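PDB 4MN7: GAF domain-containing protein from Thermoplasma acidophilum, which probably reduces free methionine-R-sulfoxide to methionine, as a type II free methionine-R-sulfoxide reductase built on a GAF domain. Local coordinates for residues A[86-91]-A[107-112]; A[46-51]-A[82-87]; A[67-72]-A[92-97]. The protein carries 1 engineered substitution. All blocks are in the same frame, centred on the assembly; numbering follows the deposited sequence.

Interaction 1. Residues A[86-91]-A[107-112]; sequences PSTQSE and DIDSDK
T88 and D109 cross at about a right angle, and the threonine OG1 gives its hydrogen to D109 OD2 at 2.7 Å, on the anti side of the carboxylate and only slightly out of its plane. OG1 stands beside the backbone N, anti to the carbonyl carbon (chi1 -66°), which turns it to the aspartate. OG1 also accepts from a water, which donates to D111 OD1 at 2.8 Å as well. S87 OG reaches that same D111 OD1 at 2.7 Å, coming down from above the carboxylate plane. Further along, E91 extends fully past I108 O; its carboxylate lies nearly coplanar with that of D107 (planes 25° apart), the E91 side chain lies alongside that of D109, pointing the same way, and E91 OE1 is bonded to Y81 OH. What sets these groups is the antiparallel ladder: S110 O takes both Q89 N at 2.8 Å and S90 N at 2.9 Å, and S110 N returns a bond to S90 O. Beyond it, S90 OG donates to K112 O at 2.7 Å and accepts from A115 N, while S110 OG accepts from K112 N, closing an ST turn, and is also hydrogen-bonded to K24 O. Q89 and S90 facing one residue make a classic beta bulge at the open end of the hairpin of strands 90-98 and 101-110, and the E91, D107 and D109 cluster beside it is consistent with the acidic substrate pocket of free methionine-R-sulfoxide reductases.

Interaction 2. Residues A[46-51]-A[82-87]; sequences EKTDHV and LASFPS. Engineered in segment 82-87: S84 (natural residue Cys).
S84 OG is held by two partners: it lies at the edge of the H50 imidazole, in its plane, 2.7 Å from H50 ND1, and it bonds a water at 2.9 Å. S84 is an engineered serine in the position of a natural cysteine, so the bond belongs to the variant. The water also sits 2.8 Å from T48 OG1, which in turn accepts a hydrogen bond from H50 N at 3.0 Å; this is an ST turn, and it fixes the backbone just where the imidazole leaves it. Two loops of the GAF domain meet here, one between strands 37-44 and 52-53, the other leading into strand 90-98. With T48 OG1 anti to its own backbone nitrogen (chi1 -180°), the hydroxyl faces the serine and the water.

F85 fills the rest of the contact. The S84 CB lies 3.8 Å above one face of its ring, offset toward the rim, and T48 CB comes to CZ obliquely. E46 runs past in the opposite direction, its carboxylate plane 37° from the ring plane. W27 meets the ring as well, with the two planes at about 45°, and the indole NE1 donates to E46 O. Replacing F85 by alanine is likely to open a gap between the two loops and leave the E46 chain and the W27 ring without the surface they pack on. At the ring edge, near its plane, K47 O lies 3.2 Å from F85 CE1.

Interaction 3. Residues A[67-72]-A[92-97]; sequences NDIVNE and IVVPVR
The R97 side chain leaves strand 90-98 with CG beside its backbone N (chi1 -58°) and then runs extended to NE, while N67 swings CG to the far side of its own N (chi1 -164°); together these bring the guanidinium to the asparagine. The grip is side-on with two nitrogens. R97 NE meets N67 OD1 at 2.8 Å in a nearly straight bond lying in the guanidinium plane, and R97 NH2 reaches the backbone N67 O at 2.9 Å, there from above the carbonyl plane. Amide and guanidinium planes stand steeply to each other, 79° apart. N67 has positive phi and is the C-prime residue of the Schellman motif ending helix 59-66, so the arginine holds the point where the chain turns from helix toward strand.

Past it, P95 lays its ring against the D68 backbone, with CD 3.5 Å from D68 O. I69 then spreads its two branches: CG2 packs on I92 CG1 at 3.9 Å, while CG1 lies alongside V94 CG2. V70 and V93 form the antiparallel hydrogen-bonded pair, V70 N to V93 O at 2.9 Å and V93 N to V70 O at 2.8 Å. Strand 70-72 is one of the two outermost strands of the sheet within this chain and pairs with 90-98. On one face I69 and V94 meet helix 118-136; on the other, V70 and V93 rest on helix 59-66.

From the N terminus, the chain first passes 46-51, which waits for 82-87 to close interaction 2 around helix 59-66 and strand 70-72. Before that happens 67-72 goes by, and it finds its partner only at 92-97, so interactions 2 and 3 cross. Interaction 1 starts on P86 and S87, which end interaction 2, and closes at 107-112, crossing interaction 3 as well; none lies within another. Interactions 1 and 3 share strand 90-98, which takes 101-110 on one side and 70-72 on the other, with a probable hydrogen bond from E72 N to E91 O tying 70-72 to it. Interaction 2 adds the loop ahead of strand 52-53, at the far edge of the sheet.

Interaction 1. Residues A[86-91]-A[107-112]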
ATOM      1  N   PRO A  86      11.481 -20.717  17.604  1.00 49.76           N
ATOM      2  CA  PRO A  86      11.591 -21.102  18.982  1.00 53.42           C
ATOM      3  C   PRO A  86      11.732 -19.884  19.878  1.00 50.62           C
ATOM      4  O   PRO A  86      11.271 -19.919  21.038  1.00 54.21           O
ATOM      5  CB  PRO A  86      12.832 -22.030  19.000  1.00 51.59           C
ATOM      6  CG  PRO A  86      13.551 -21.800  17.733  1.00 53.42           C
ATOM      7  CD  PRO A  86      12.573 -21.245  16.752  1.00 49.60           C
ATOM      8  N   SER A  87      12.327 -18.807  19.349  1.00 43.35           N
ATOM      9  CA  SER A  87      12.394 -17.552  20.126  1.00 45.17           C
ATOM     10  C   SER A  87      11.048 -16.877  20.424  1.00 50.79           C
ATOM     11  O   SER A  87      10.949 -16.104  21.364  1.00 45.68           O
ATOM     12  CB  SER A  87      13.343 -16.568  19.485  1.00 47.02           C
ATOM     13  OG  SER A  87      12.969 -16.263  18.187  1.00 43.44           O
ATOM     14  N   THR A  88       9.991 -17.217  19.688  1.00 49.07           N
ATOM     15  CA  THR A  88       8.762 -16.467  19.814  1.00 42.45           C
ATOM     16  C   THR A  88       8.130 -16.699  21.157  1.00 37.57           C
ATOM     17  O   THR A  88       7.891 -17.801  21.534  1.00 43.64           O
ATOM     18  CB  THR A  88       7.748 -16.910  18.733  1.00 40.07           C
ATOM     19  OG1 THR A  88       8.257 -16.550  17.438  1.00 39.64           O
ATOM     20  CG2 THR A  88       6.421 -16.248  18.985  1.00 38.14           C
ATOM     21  N   GLN A  89       7.778 -15.626  21.842  1.00 36.18           N
ATOM     22  CA  GLN A  89       6.985 -15.680  23.028  1.00 37.86           C
ATOM     23  C   GLN A  89       5.658 -15.055  22.889  1.00 36.49           C
ATOM     24  O   GLN A  89       4.811 -15.299  23.707  1.00 38.69           O
ATOM     25  CB  GLN A  89       7.722 -14.956  24.163  1.00 43.09           C
ATOM     26  CG  GLN A  89       8.985 -15.739  24.577  1.00 49.65           C
ATOM     27  CD  GLN A  89       9.639 -15.192  25.842  1.00 50.87           C
ATOM     28  OE1 GLN A  89       9.341 -15.628  26.920  1.00 50.89           O
ATOM     29  NE2 GLN A  89      10.504 -14.202  25.688  1.00 55.77           N
ATOM     30  N   SER A  90       5.453 -14.165  21.914  1.00 40.27           N
ATOM     31  CA  SER A  90       4.075 -13.678  21.695  1.00 38.00           C
ATOM     32  C   SER A  90       3.821 -13.473  20.221  1.00 34.38           C
ATOM     33  O   SER A  90       4.759 -13.310  19.439  1.00 33.41           O
ATOM     34  CB  SER A  90       3.688 -12.464  22.587  1.00 40.87           C
ATOM     35  OG  SER A  90       4.578 -11.380  22.433  1.00 45.44           O
ATOM     36  N   GLU A  91       2.547 -13.524  19.849  1.00 37.17           N
ATOM     37  CA  GLU A  91       2.164 -13.490  18.466  1.00 38.89           C
ATOM     38  C   GLU A  91       0.744 -12.903  18.310  1.00 40.86           C
ATOM     39  O   GLU A  91      -0.161 -13.188  19.105  1.00 38.65           O
ATOM     40  CB  GLU A  91       2.202 -14.891  17.867  1.00 36.80           C
ATOM     41  CG  GLU A  91       1.835 -14.904  16.367  1.00 40.94           C
ATOM     42  CD  GLU A  91       1.965 -16.250  15.713  1.00 43.21           C
ATOM     43  OE1 GLU A  91       2.236 -17.203  16.469  1.00 45.31           O
ATOM     44  OE2 GLU A  91       1.824 -16.354  14.468  1.00 37.65           O
ATOM     45  N   ASP A 107       0.493 -11.329  10.302  1.00 29.71           N
ATOM     46  CA  ASP A 107       0.977 -12.175  11.372  1.00 29.04           C
ATOM     47  C   ASP A 107       2.275 -11.639  11.871  1.00 27.68           C
ATOM     48  O   ASP A 107       3.241 -11.499  11.099  1.00 28.66           O
ATOM     49  CB  ASP A 107       1.193 -13.593  10.807  1.00 28.45           C
ATOM     50  CG  ASP A 107       1.638 -14.621  11.849  1.00 33.07           C
ATOM     51  OD1 ASP A 107       1.353 -14.430  13.062  1.00 34.39           O
ATOM     52  OD2 ASP A 107       2.266 -15.649  11.442  1.00 33.14           O
ATOM     53  N   ILE A 108       2.326 -11.340  13.162  1.00 31.28           N
ATOM     54  CA  ILE A 108       3.561 -10.814  13.763  1.00 31.22           C
ATOM     55  C   ILE A 108       3.962 -11.601  15.017  1.00 30.66           C
ATOM     56  O   ILE A 108       3.168 -11.792  15.935  1.00 29.59           O
ATOM     57  CB  ILE A 108       3.351  -9.332  14.158  1.00 32.03           C
ATOM     58  CG1 ILE A 108       2.915  -8.524  12.963  1.00 32.33           C
ATOM     59  CG2 ILE A 108       4.622  -8.742  14.705  1.00 36.45           C
ATOM     60  CD1 ILE A 108       2.601  -7.044  13.250  1.00 36.11           C
ATOM     61  N   ASP A 109       5.230 -11.972  15.078  1.00 30.44           N
ATOM     62  CA  ASP A 109       5.837 -12.689  16.193  1.00 33.31           C
ATOM     63  C   ASP A 109       6.745 -11.695  16.936  1.00 35.37           C
ATOM     64  O   ASP A 109       7.452 -10.865  16.319  1.00 33.20           O
ATOM     65  CB  ASP A 109       6.831 -13.796  15.693  1.00 37.25           C
ATOM     66  CG  ASP A 109       6.127 -15.042  15.129  1.00 42.68           C
ATOM     67  OD1 ASP A 109       5.481 -14.933  14.089  1.00 46.13           O
ATOM     68  OD2 ASP A 109       6.262 -16.137  15.704  1.00 46.59           O
ATOM     69  N   SER A 110       6.750 -11.834  18.250  1.00 39.65           N
ATOM     70  CA  SER A 110       7.690 -11.179  19.102  1.00 35.79           C
ATOM     71  C   SER A 110       8.439 -12.223  19.955  1.00 37.60           C
ATOM     72  O   SER A 110       7.802 -13.118  20.514  1.00 34.03           O
ATOM     73  CB  SER A 110       6.946 -10.290  20.079  1.00 37.27           C
ATOM     74  OG  SER A 110       7.914  -9.592  20.879  1.00 42.09           O
ATOM     75  N   ASP A 111       9.741 -11.983  20.155  1.00 37.42           N
ATOM     76  CA  ASP A 111      10.554 -12.743  21.101  1.00 45.37           C
ATOM     77  C   ASP A 111      10.279 -12.356  22.547  1.00 42.76           C
ATOM     78  O   ASP A 111      10.728 -13.049  23.435  1.00 42.90           O
ATOM     79  CB  ASP A 111      12.049 -12.565  20.822  1.00 41.20           C
ATOM     80  CG  ASP A 111      12.476 -13.175  19.518  1.00 46.25           C
ATOM     81  OD1 ASP A 111      11.702 -13.956  18.921  1.00 47.61           O
ATOM     82  OD2 ASP A 111      13.587 -12.855  19.034  1.00 50.63           O
ATOM     83  N   LYS A 112       9.522 -11.283  22.779  1.00 44.35           N
ATOM     84  CA  LYS A 112       9.181 -10.835  24.137  1.00 43.29           C
ATOM     85  C   LYS A 112       7.806 -11.290  24.477  1.00 43.76           C
ATOM     86  O   LYS A 112       6.954 -11.497  23.613  1.00 42.94           O
ATOM     87  CB  LYS A 112       9.231  -9.309  24.229  1.00 50.37           C
ATOM     88  CG  LYS A 112      10.538  -8.701  23.722  1.00 59.19           C
ATOM     89  CD  LYS A 112      11.683  -8.762  24.735  1.00 68.20           C
ATOM     90  CE  LYS A 112      12.918  -9.493  24.201  1.00 83.02           C
ATOM     91  NZ  LYS A 112      13.336  -9.086  22.830  1.00 83.55           N
TER
HETATM   92  O   HOH W   1      12.620 -15.497  23.184  1.00 47.30           O
HETATM   93  O   HOH W   2      10.063 -14.339  16.650  1.00 39.67           O

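Interaction 2. Residues A[46-51]-A[82-87]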
ATOM      1  N   GLU A  46      13.303 -13.905   9.787  1.00 42.19           N
ATOM      2  CA  GLU A  46      13.795 -15.274   9.536  1.00 48.18           C
ATOM      3  C   GLU A  46      12.802 -16.089   8.678  1.00 53.80           C
ATOM      4  O   GLU A  46      11.577 -15.872   8.724  1.00 49.01           O
ATOM      5  CB  GLU A  46      13.911 -15.912  10.916  1.00 56.09           C
ATOM      6  CG  GLU A  46      14.810 -17.100  11.159  1.00 65.67           C
ATOM      7  CD  GLU A  46      14.491 -17.709  12.533  1.00 69.56           C
ATOM      8  OE1 GLU A  46      13.892 -16.991  13.388  1.00 68.61           O
ATOM      9  OE2 GLU A  46      14.785 -18.901  12.764  1.00 64.95           O
ATOM     10  N   LYS A  47      13.325 -17.054   7.930  1.00 56.60           N
ATOM     11  CA  LYS A  47      12.522 -17.942   7.093  1.00 49.75           C
ATOM     12  C   LYS A  47      11.582 -18.778   7.879  1.00 46.25           C
ATOM     13  O   LYS A  47      11.958 -19.353   8.901  1.00 49.11           O
ATOM     14  CB  LYS A  47      13.395 -18.910   6.330  1.00 59.03           C
ATOM     15  CG  LYS A  47      13.510 -18.550   4.868  1.00 75.22           C
ATOM     16  CD  LYS A  47      13.733 -19.804   4.041  1.00 87.91           C
ATOM     17  CE  LYS A  47      13.806 -19.488   2.561  1.00 97.18           C
ATOM     18  NZ  LYS A  47      14.485 -20.611   1.852  1.00110.36           N
ATOM     19  N   THR A  48      10.343 -18.876   7.427  1.00 39.91           N
ATOM     20  CA  THR A  48       9.395 -19.754   8.140  1.00 43.24           C
ATOM     21  C   THR A  48       9.186 -20.996   7.316  1.00 39.79           C
ATOM     22  O   THR A  48       9.331 -20.963   6.103  1.00 43.24           O
ATOM     23  CB  THR A  48       8.025 -19.116   8.445  1.00 44.89           C
ATOM     24  OG1 THR A  48       7.182 -20.079   9.150  1.00 40.37           O
ATOM     25  CG2 THR A  48       7.306 -18.673   7.171  1.00 43.04           C
ATOM     26  N   ASP A  49       8.854 -22.083   7.981  1.00 41.96           N
ATOM     27  CA  ASP A  49       8.460 -23.311   7.300  1.00 48.40           C
ATOM     28  C   ASP A  49       6.968 -23.311   6.907  1.00 53.57           C
ATOM     29  O   ASP A  49       6.527 -24.175   6.136  1.00 51.65           O
ATOM     30  CB  ASP A  49       8.733 -24.502   8.213  1.00 54.83           C
ATOM     31  CG  ASP A  49      10.211 -24.868   8.260  1.00 60.52           C
ATOM     32  OD1 ASP A  49      10.856 -24.867   7.175  1.00 69.15           O
ATOM     33  OD2 ASP A  49      10.712 -25.157   9.377  1.00 64.23           O
ATOM     34  N   HIS A  50       6.198 -22.353   7.451  1.00 41.29           N
ATOM     35  CA  HIS A  50       4.771 -22.341   7.271  1.00 44.88           C
ATOM     36  C   HIS A  50       4.384 -21.318   6.260  1.00 41.10           C
ATOM     37  O   HIS A  50       3.979 -20.205   6.609  1.00 38.55           O
ATOM     38  CB  HIS A  50       4.106 -22.099   8.612  1.00 46.13           C
ATOM     39  CG  HIS A  50       4.532 -23.084   9.646  1.00 57.91           C
ATOM     40  ND1 HIS A  50       5.004 -22.710  10.889  1.00 60.29           N
ATOM     41  CD2 HIS A  50       4.611 -24.436   9.601  1.00 60.07           C
ATOM     42  CE1 HIS A  50       5.309 -23.791  11.583  1.00 64.06           C
ATOM     43  NE2 HIS A  50       5.086 -24.851  10.826  1.00 63.43           N
ATOM     44  N   VAL A  51       4.538 -21.724   5.016  1.00 37.65           N
ATOM     45  CA  VAL A  51       4.266 -20.908   3.853  1.00 36.83           C
ATOM     46  C   VAL A  51       2.826 -21.073   3.386  1.00 35.27           C
ATOM     47  O   VAL A  51       2.254 -20.100   2.893  1.00 38.02           O
ATOM     48  CB  VAL A  51       5.244 -21.279   2.732  1.00 42.94           C
ATOM     49  CG1 VAL A  51       5.068 -20.388   1.537  1.00 44.68           C
ATOM     50  CG2 VAL A  51       6.666 -21.206   3.274  1.00 45.13           C
ATOM     51  N   LEU A  82       1.742 -24.219  18.542  1.00 52.73           N
ATOM     52  CA  LEU A  82       3.227 -24.155  18.383  1.00 64.11           C
ATOM     53  C   LEU A  82       3.515 -22.973  17.503  1.00 56.71           C
ATOM     54  O   LEU A  82       2.797 -22.738  16.542  1.00 52.21           O
ATOM     55  CB  LEU A  82       3.854 -25.413  17.705  1.00 68.13           C
ATOM     56  CG  LEU A  82       4.470 -26.581  18.524  1.00 72.11           C
ATOM     57  CD1 LEU A  82       5.068 -27.664  17.616  1.00 68.54           C
ATOM     58  CD2 LEU A  82       5.497 -26.134  19.567  1.00 72.46           C
ATOM     59  N   ALA A  83       4.579 -22.254  17.821  1.00 59.04           N
ATOM     60  CA  ALA A  83       5.064 -21.184  16.949  1.00 62.54           C
ATOM     61  C   ALA A  83       5.918 -21.729  15.807  1.00 53.29           C
ATOM     62  O   ALA A  83       6.182 -22.926  15.710  1.00 51.85           O
ATOM     63  CB  ALA A  83       5.815 -20.082  17.759  1.00 66.13           C
ATOM     64  N   SER A  84       6.301 -20.818  14.926  1.00 43.67           N
ATOM     65  CA  SER A  84       7.174 -21.096  13.806  1.00 47.21           C
ATOM     66  C   SER A  84       8.631 -20.910  14.170  1.00 41.72           C
ATOM     67  O   SER A  84       9.498 -21.327  13.435  1.00 48.54           O
ATOM     68  CB  SER A  84       6.830 -20.148  12.643  1.00 50.65           C
ATOM     69  OG  SER A  84       5.515 -20.364  12.162  1.00 63.51           O
ATOM     70  N   PHE A  85       8.895 -20.265  15.299  1.00 43.01           N
ATOM     71  CA  PHE A  85      10.246 -19.945  15.720  1.00 42.03           C
ATOM     72  C   PHE A  85      10.333 -20.162  17.198  1.00 45.71           C
ATOM     73  O   PHE A  85       9.369 -19.890  17.971  1.00 42.72           O
ATOM     74  CB  PHE A  85      10.697 -18.502  15.388  1.00 43.24           C
ATOM     75  CG  PHE A  85      10.400 -18.113  14.002  1.00 43.26           C
ATOM     76  CD1 PHE A  85      11.141 -18.616  12.976  1.00 46.49           C
ATOM     77  CD2 PHE A  85       9.298 -17.282  13.722  1.00 46.77           C
ATOM     78  CE1 PHE A  85      10.853 -18.258  11.688  1.00 55.78           C
ATOM     79  CE2 PHE A  85       8.988 -16.934  12.433  1.00 46.06           C
ATOM     80  CZ  PHE A  85       9.768 -17.421  11.410  1.00 49.72           C
ATOM     81  N   PRO A  86      11.481 -20.717  17.604  1.00 49.76           N
ATOM     82  CA  PRO A  86      11.591 -21.102  18.982  1.00 53.42           C
ATOM     83  C   PRO A  86      11.732 -19.884  19.878  1.00 50.62           C
ATOM     84  O   PRO A  86      11.271 -19.919  21.038  1.00 54.21           O
ATOM     85  CB  PRO A  86      12.832 -22.030  19.000  1.00 51.59           C
ATOM     86  CG  PRO A  86      13.551 -21.800  17.733  1.00 53.42           C
ATOM     87  CD  PRO A  86      12.573 -21.245  16.752  1.00 49.60           C
ATOM     88  N   SER A  87      12.327 -18.807  19.349  1.00 43.35           N
ATOM     89  CA  SER A  87      12.394 -17.552  20.126  1.00 45.17           C
ATOM     90  C   SER A  87      11.048 -16.877  20.424  1.00 50.79           C
ATOM     91  O   SER A  87      10.949 -16.104  21.364  1.00 45.68           O
ATOM     92  CB  SER A  87      13.343 -16.568  19.485  1.00 47.02           C
ATOM     93  OG  SER A  87      12.969 -16.263  18.187  1.00 43.44           O
TER
HETATM   94  O   HOH W   3       5.324 -18.305  10.188  1.00 54.19           O

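Interaction 3. Residues A[67-72]-A[92-97]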
ATOM      1  N   ASN A  67     -12.686 -14.119  12.090  1.00 36.77           N
ATOM      2  CA  ASN A  67     -12.676 -12.728  11.617  1.00 34.29           C
ATOM      3  C   ASN A  67     -12.408 -11.709  12.695  1.00 34.44           C
ATOM      4  O   ASN A  67     -13.086 -10.733  12.806  1.00 35.65           O
ATOM      5  CB  ASN A  67     -13.941 -12.337  10.865  1.00 37.84           C
ATOM      6  CG  ASN A  67     -13.739 -11.051  10.057  1.00 42.68           C
ATOM      7  OD1 ASN A  67     -12.611 -10.530   9.930  1.00 42.20           O
ATOM      8  ND2 ASN A  67     -14.809 -10.526   9.558  1.00 41.70           N
ATOM      9  N   ASP A  68     -11.338 -11.879  13.432  1.00 35.17           N
ATOM     10  CA  ASP A  68     -11.030 -10.955  14.516  1.00 35.90           C
ATOM     11  C   ASP A  68      -9.559 -11.116  14.841  1.00 32.75           C
ATOM     12  O   ASP A  68      -8.944 -12.122  14.457  1.00 34.08           O
ATOM     13  CB  ASP A  68     -11.909 -11.403  15.696  1.00 42.17           C
ATOM     14  CG  ASP A  68     -12.243 -10.318  16.646  1.00 51.35           C
ATOM     15  OD1 ASP A  68     -11.914  -9.172  16.384  1.00 51.72           O
ATOM     16  OD2 ASP A  68     -12.809 -10.644  17.721  1.00 72.28           O
ATOM     17  N   ILE A  69      -9.010 -10.192  15.605  1.00 35.59           N
ATOM     18  CA  ILE A  69      -7.645 -10.266  16.058  1.00 34.96           C
ATOM     19  C   ILE A  69      -7.460 -11.437  16.986  1.00 37.55           C
ATOM     20  O   ILE A  69      -8.291 -11.712  17.844  1.00 33.47           O
ATOM     21  CB  ILE A  69      -7.249  -9.001  16.813  1.00 37.22           C
ATOM     22  CG1 ILE A  69      -7.083  -7.836  15.817  1.00 40.30           C
ATOM     23  CG2 ILE A  69      -5.937  -9.181  17.554  1.00 38.83           C
ATOM     24  CD1 ILE A  69      -6.936  -6.490  16.452  1.00 35.98           C
ATOM     25  N   VAL A  70      -6.336 -12.118  16.834  1.00 33.63           N
ATOM     26  CA  VAL A  70      -5.972 -13.168  17.797  1.00 34.09           C
ATOM     27  C   VAL A  70      -4.648 -12.704  18.342  1.00 34.56           C
ATOM     28  O   VAL A  70      -3.675 -12.491  17.580  1.00 38.24           O
ATOM     29  CB  VAL A  70      -5.867 -14.536  17.123  1.00 36.45           C
ATOM     30  CG1 VAL A  70      -5.257 -15.570  18.071  1.00 46.26           C
ATOM     31  CG2 VAL A  70      -7.277 -14.981  16.751  1.00 40.16           C
ATOM     32  N   ASN A  71      -4.570 -12.604  19.647  1.00 34.76           N
ATOM     33  CA  ASN A  71      -3.355 -12.059  20.275  1.00 41.18           C
ATOM     34  C   ASN A  71      -2.966 -13.003  21.362  1.00 45.21           C
ATOM     35  O   ASN A  71      -3.626 -12.990  22.378  1.00 44.16           O
ATOM     36  CB  ASN A  71      -3.617 -10.668  20.866  1.00 39.42           C
ATOM     37  CG  ASN A  71      -2.361 -10.025  21.504  1.00 44.20           C
ATOM     38  OD1 ASN A  71      -1.318 -10.678  21.706  1.00 41.53           O
ATOM     39  ND2 ASN A  71      -2.493  -8.738  21.899  1.00 45.50           N
ATOM     40  N   GLU A  72      -1.910 -13.811  21.140  1.00 43.98           N
ATOM     41  CA  GLU A  72      -1.397 -14.749  22.158  1.00 39.64           C
ATOM     42  C   GLU A  72      -0.261 -14.086  22.942  1.00 37.78           C
ATOM     43  O   GLU A  72       0.808 -13.827  22.413  1.00 40.12           O
ATOM     44  CB  GLU A  72      -0.925 -16.029  21.504  1.00 40.57           C
ATOM     45  CG  GLU A  72      -0.215 -16.954  22.450  1.00 43.75           C
ATOM     46  CD  GLU A  72      -1.118 -17.309  23.635  1.00 48.30           C
ATOM     47  OE1 GLU A  72      -0.755 -17.035  24.818  1.00 49.57           O
ATOM     48  OE2 GLU A  72      -2.226 -17.814  23.368  1.00 54.88           O
ATOM     49  N   ILE A  92       0.582 -12.071  17.272  1.00 36.31           N
ATOM     50  CA  ILE A  92      -0.685 -11.410  17.000  1.00 38.09           C
ATOM     51  C   ILE A  92      -0.969 -11.601  15.535  1.00 34.52           C
ATOM     52  O   ILE A  92      -0.064 -11.578  14.704  1.00 32.67           O
ATOM     53  CB  ILE A  92      -0.672  -9.939  17.402  1.00 37.06           C
ATOM     54  CG1 ILE A  92      -2.080  -9.359  17.316  1.00 38.33           C
ATOM     55  CG2 ILE A  92       0.316  -9.192  16.560  1.00 36.61           C
ATOM     56  CD1 ILE A  92      -2.215  -7.941  17.788  1.00 36.36           C
ATOM     57  N   VAL A  93      -2.212 -11.913  15.253  1.00 32.07           N
ATOM     58  CA  VAL A  93      -2.657 -12.114  13.901  1.00 30.90           C
ATOM     59  C   VAL A  93      -3.870 -11.225  13.719  1.00 29.94           C
ATOM     60  O   VAL A  93      -4.832 -11.348  14.441  1.00 33.78           O
ATOM     61  CB  VAL A  93      -3.016 -13.545  13.607  1.00 32.30           C
ATOM     62  CG1 VAL A  93      -3.265 -13.735  12.110  1.00 34.30           C
ATOM     63  CG2 VAL A  93      -1.912 -14.491  14.018  1.00 30.77           C
ATOM     64  N   VAL A  94      -3.807 -10.354  12.725  1.00 32.03           N
ATOM     65  CA  VAL A  94      -4.818  -9.328  12.535  1.00 30.02           C
ATOM     66  C   VAL A  94      -5.406  -9.560  11.175  1.00 29.67           C
ATOM     67  O   VAL A  94      -4.667  -9.588  10.209  1.00 34.33           O
ATOM     68  CB  VAL A  94      -4.115  -7.995  12.497  1.00 30.90           C
ATOM     69  CG1 VAL A  94      -5.091  -6.910  12.144  1.00 30.81           C
ATOM     70  CG2 VAL A  94      -3.426  -7.734  13.833  1.00 33.86           C
ATOM     71  N   PRO A  95      -6.716  -9.808  11.073  1.00 28.29           N
ATOM     72  CA  PRO A  95      -7.364 -10.061   9.767  1.00 30.72           C
ATOM     73  C   PRO A  95      -7.330  -8.876   8.843  1.00 32.86           C
ATOM     74  O   PRO A  95      -7.452  -7.743   9.304  1.00 34.01           O
ATOM     75  CB  PRO A  95      -8.807 -10.364  10.136  1.00 28.24           C
ATOM     76  CG  PRO A  95      -8.968  -9.775  11.475  1.00 28.40           C
ATOM     77  CD  PRO A  95      -7.683  -9.845  12.157  1.00 27.77           C
ATOM     78  N   VAL A  96      -7.150  -9.140   7.551  1.00 30.61           N
ATOM     79  CA  VAL A  96      -7.255  -8.104   6.495  1.00 32.09           C
ATOM     80  C   VAL A  96      -8.597  -8.281   5.841  1.00 32.57           C
ATOM     81  O   VAL A  96      -8.867  -9.327   5.341  1.00 33.32           O
ATOM     82  CB  VAL A  96      -6.137  -8.197   5.448  1.00 31.75           C
ATOM     83  CG1 VAL A  96      -6.371  -7.195   4.262  1.00 32.56           C
ATOM     84  CG2 VAL A  96      -4.805  -7.953   6.150  1.00 33.46           C
ATOM     85  N   ARG A  97      -9.461  -7.293   5.937  1.00 30.47           N
ATOM     86  CA  ARG A  97     -10.781  -7.398   5.373  1.00 32.22           C
ATOM     87  C   ARG A  97     -11.077  -6.596   4.084  1.00 31.70           C
ATOM     88  O   ARG A  97     -10.655  -5.435   3.883  1.00 35.55           O
ATOM     89  CB  ARG A  97     -11.804  -6.959   6.395  1.00 31.33           C
ATOM     90  CG  ARG A  97     -11.733  -7.756   7.667  1.00 33.09           C
ATOM     91  CD  ARG A  97     -12.535  -7.027   8.728  1.00 38.86           C
ATOM     92  NE  ARG A  97     -12.516  -7.768   9.955  1.00 36.18           N
ATOM     93  CZ  ARG A  97     -12.419  -7.230  11.144  1.00 36.18           C
ATOM     94  NH1 ARG A  97     -12.389  -5.935  11.273  1.00 42.21           N
ATOM     95  NH2 ARG A  97     -12.427  -8.002  12.219  1.00 37.70           N
TER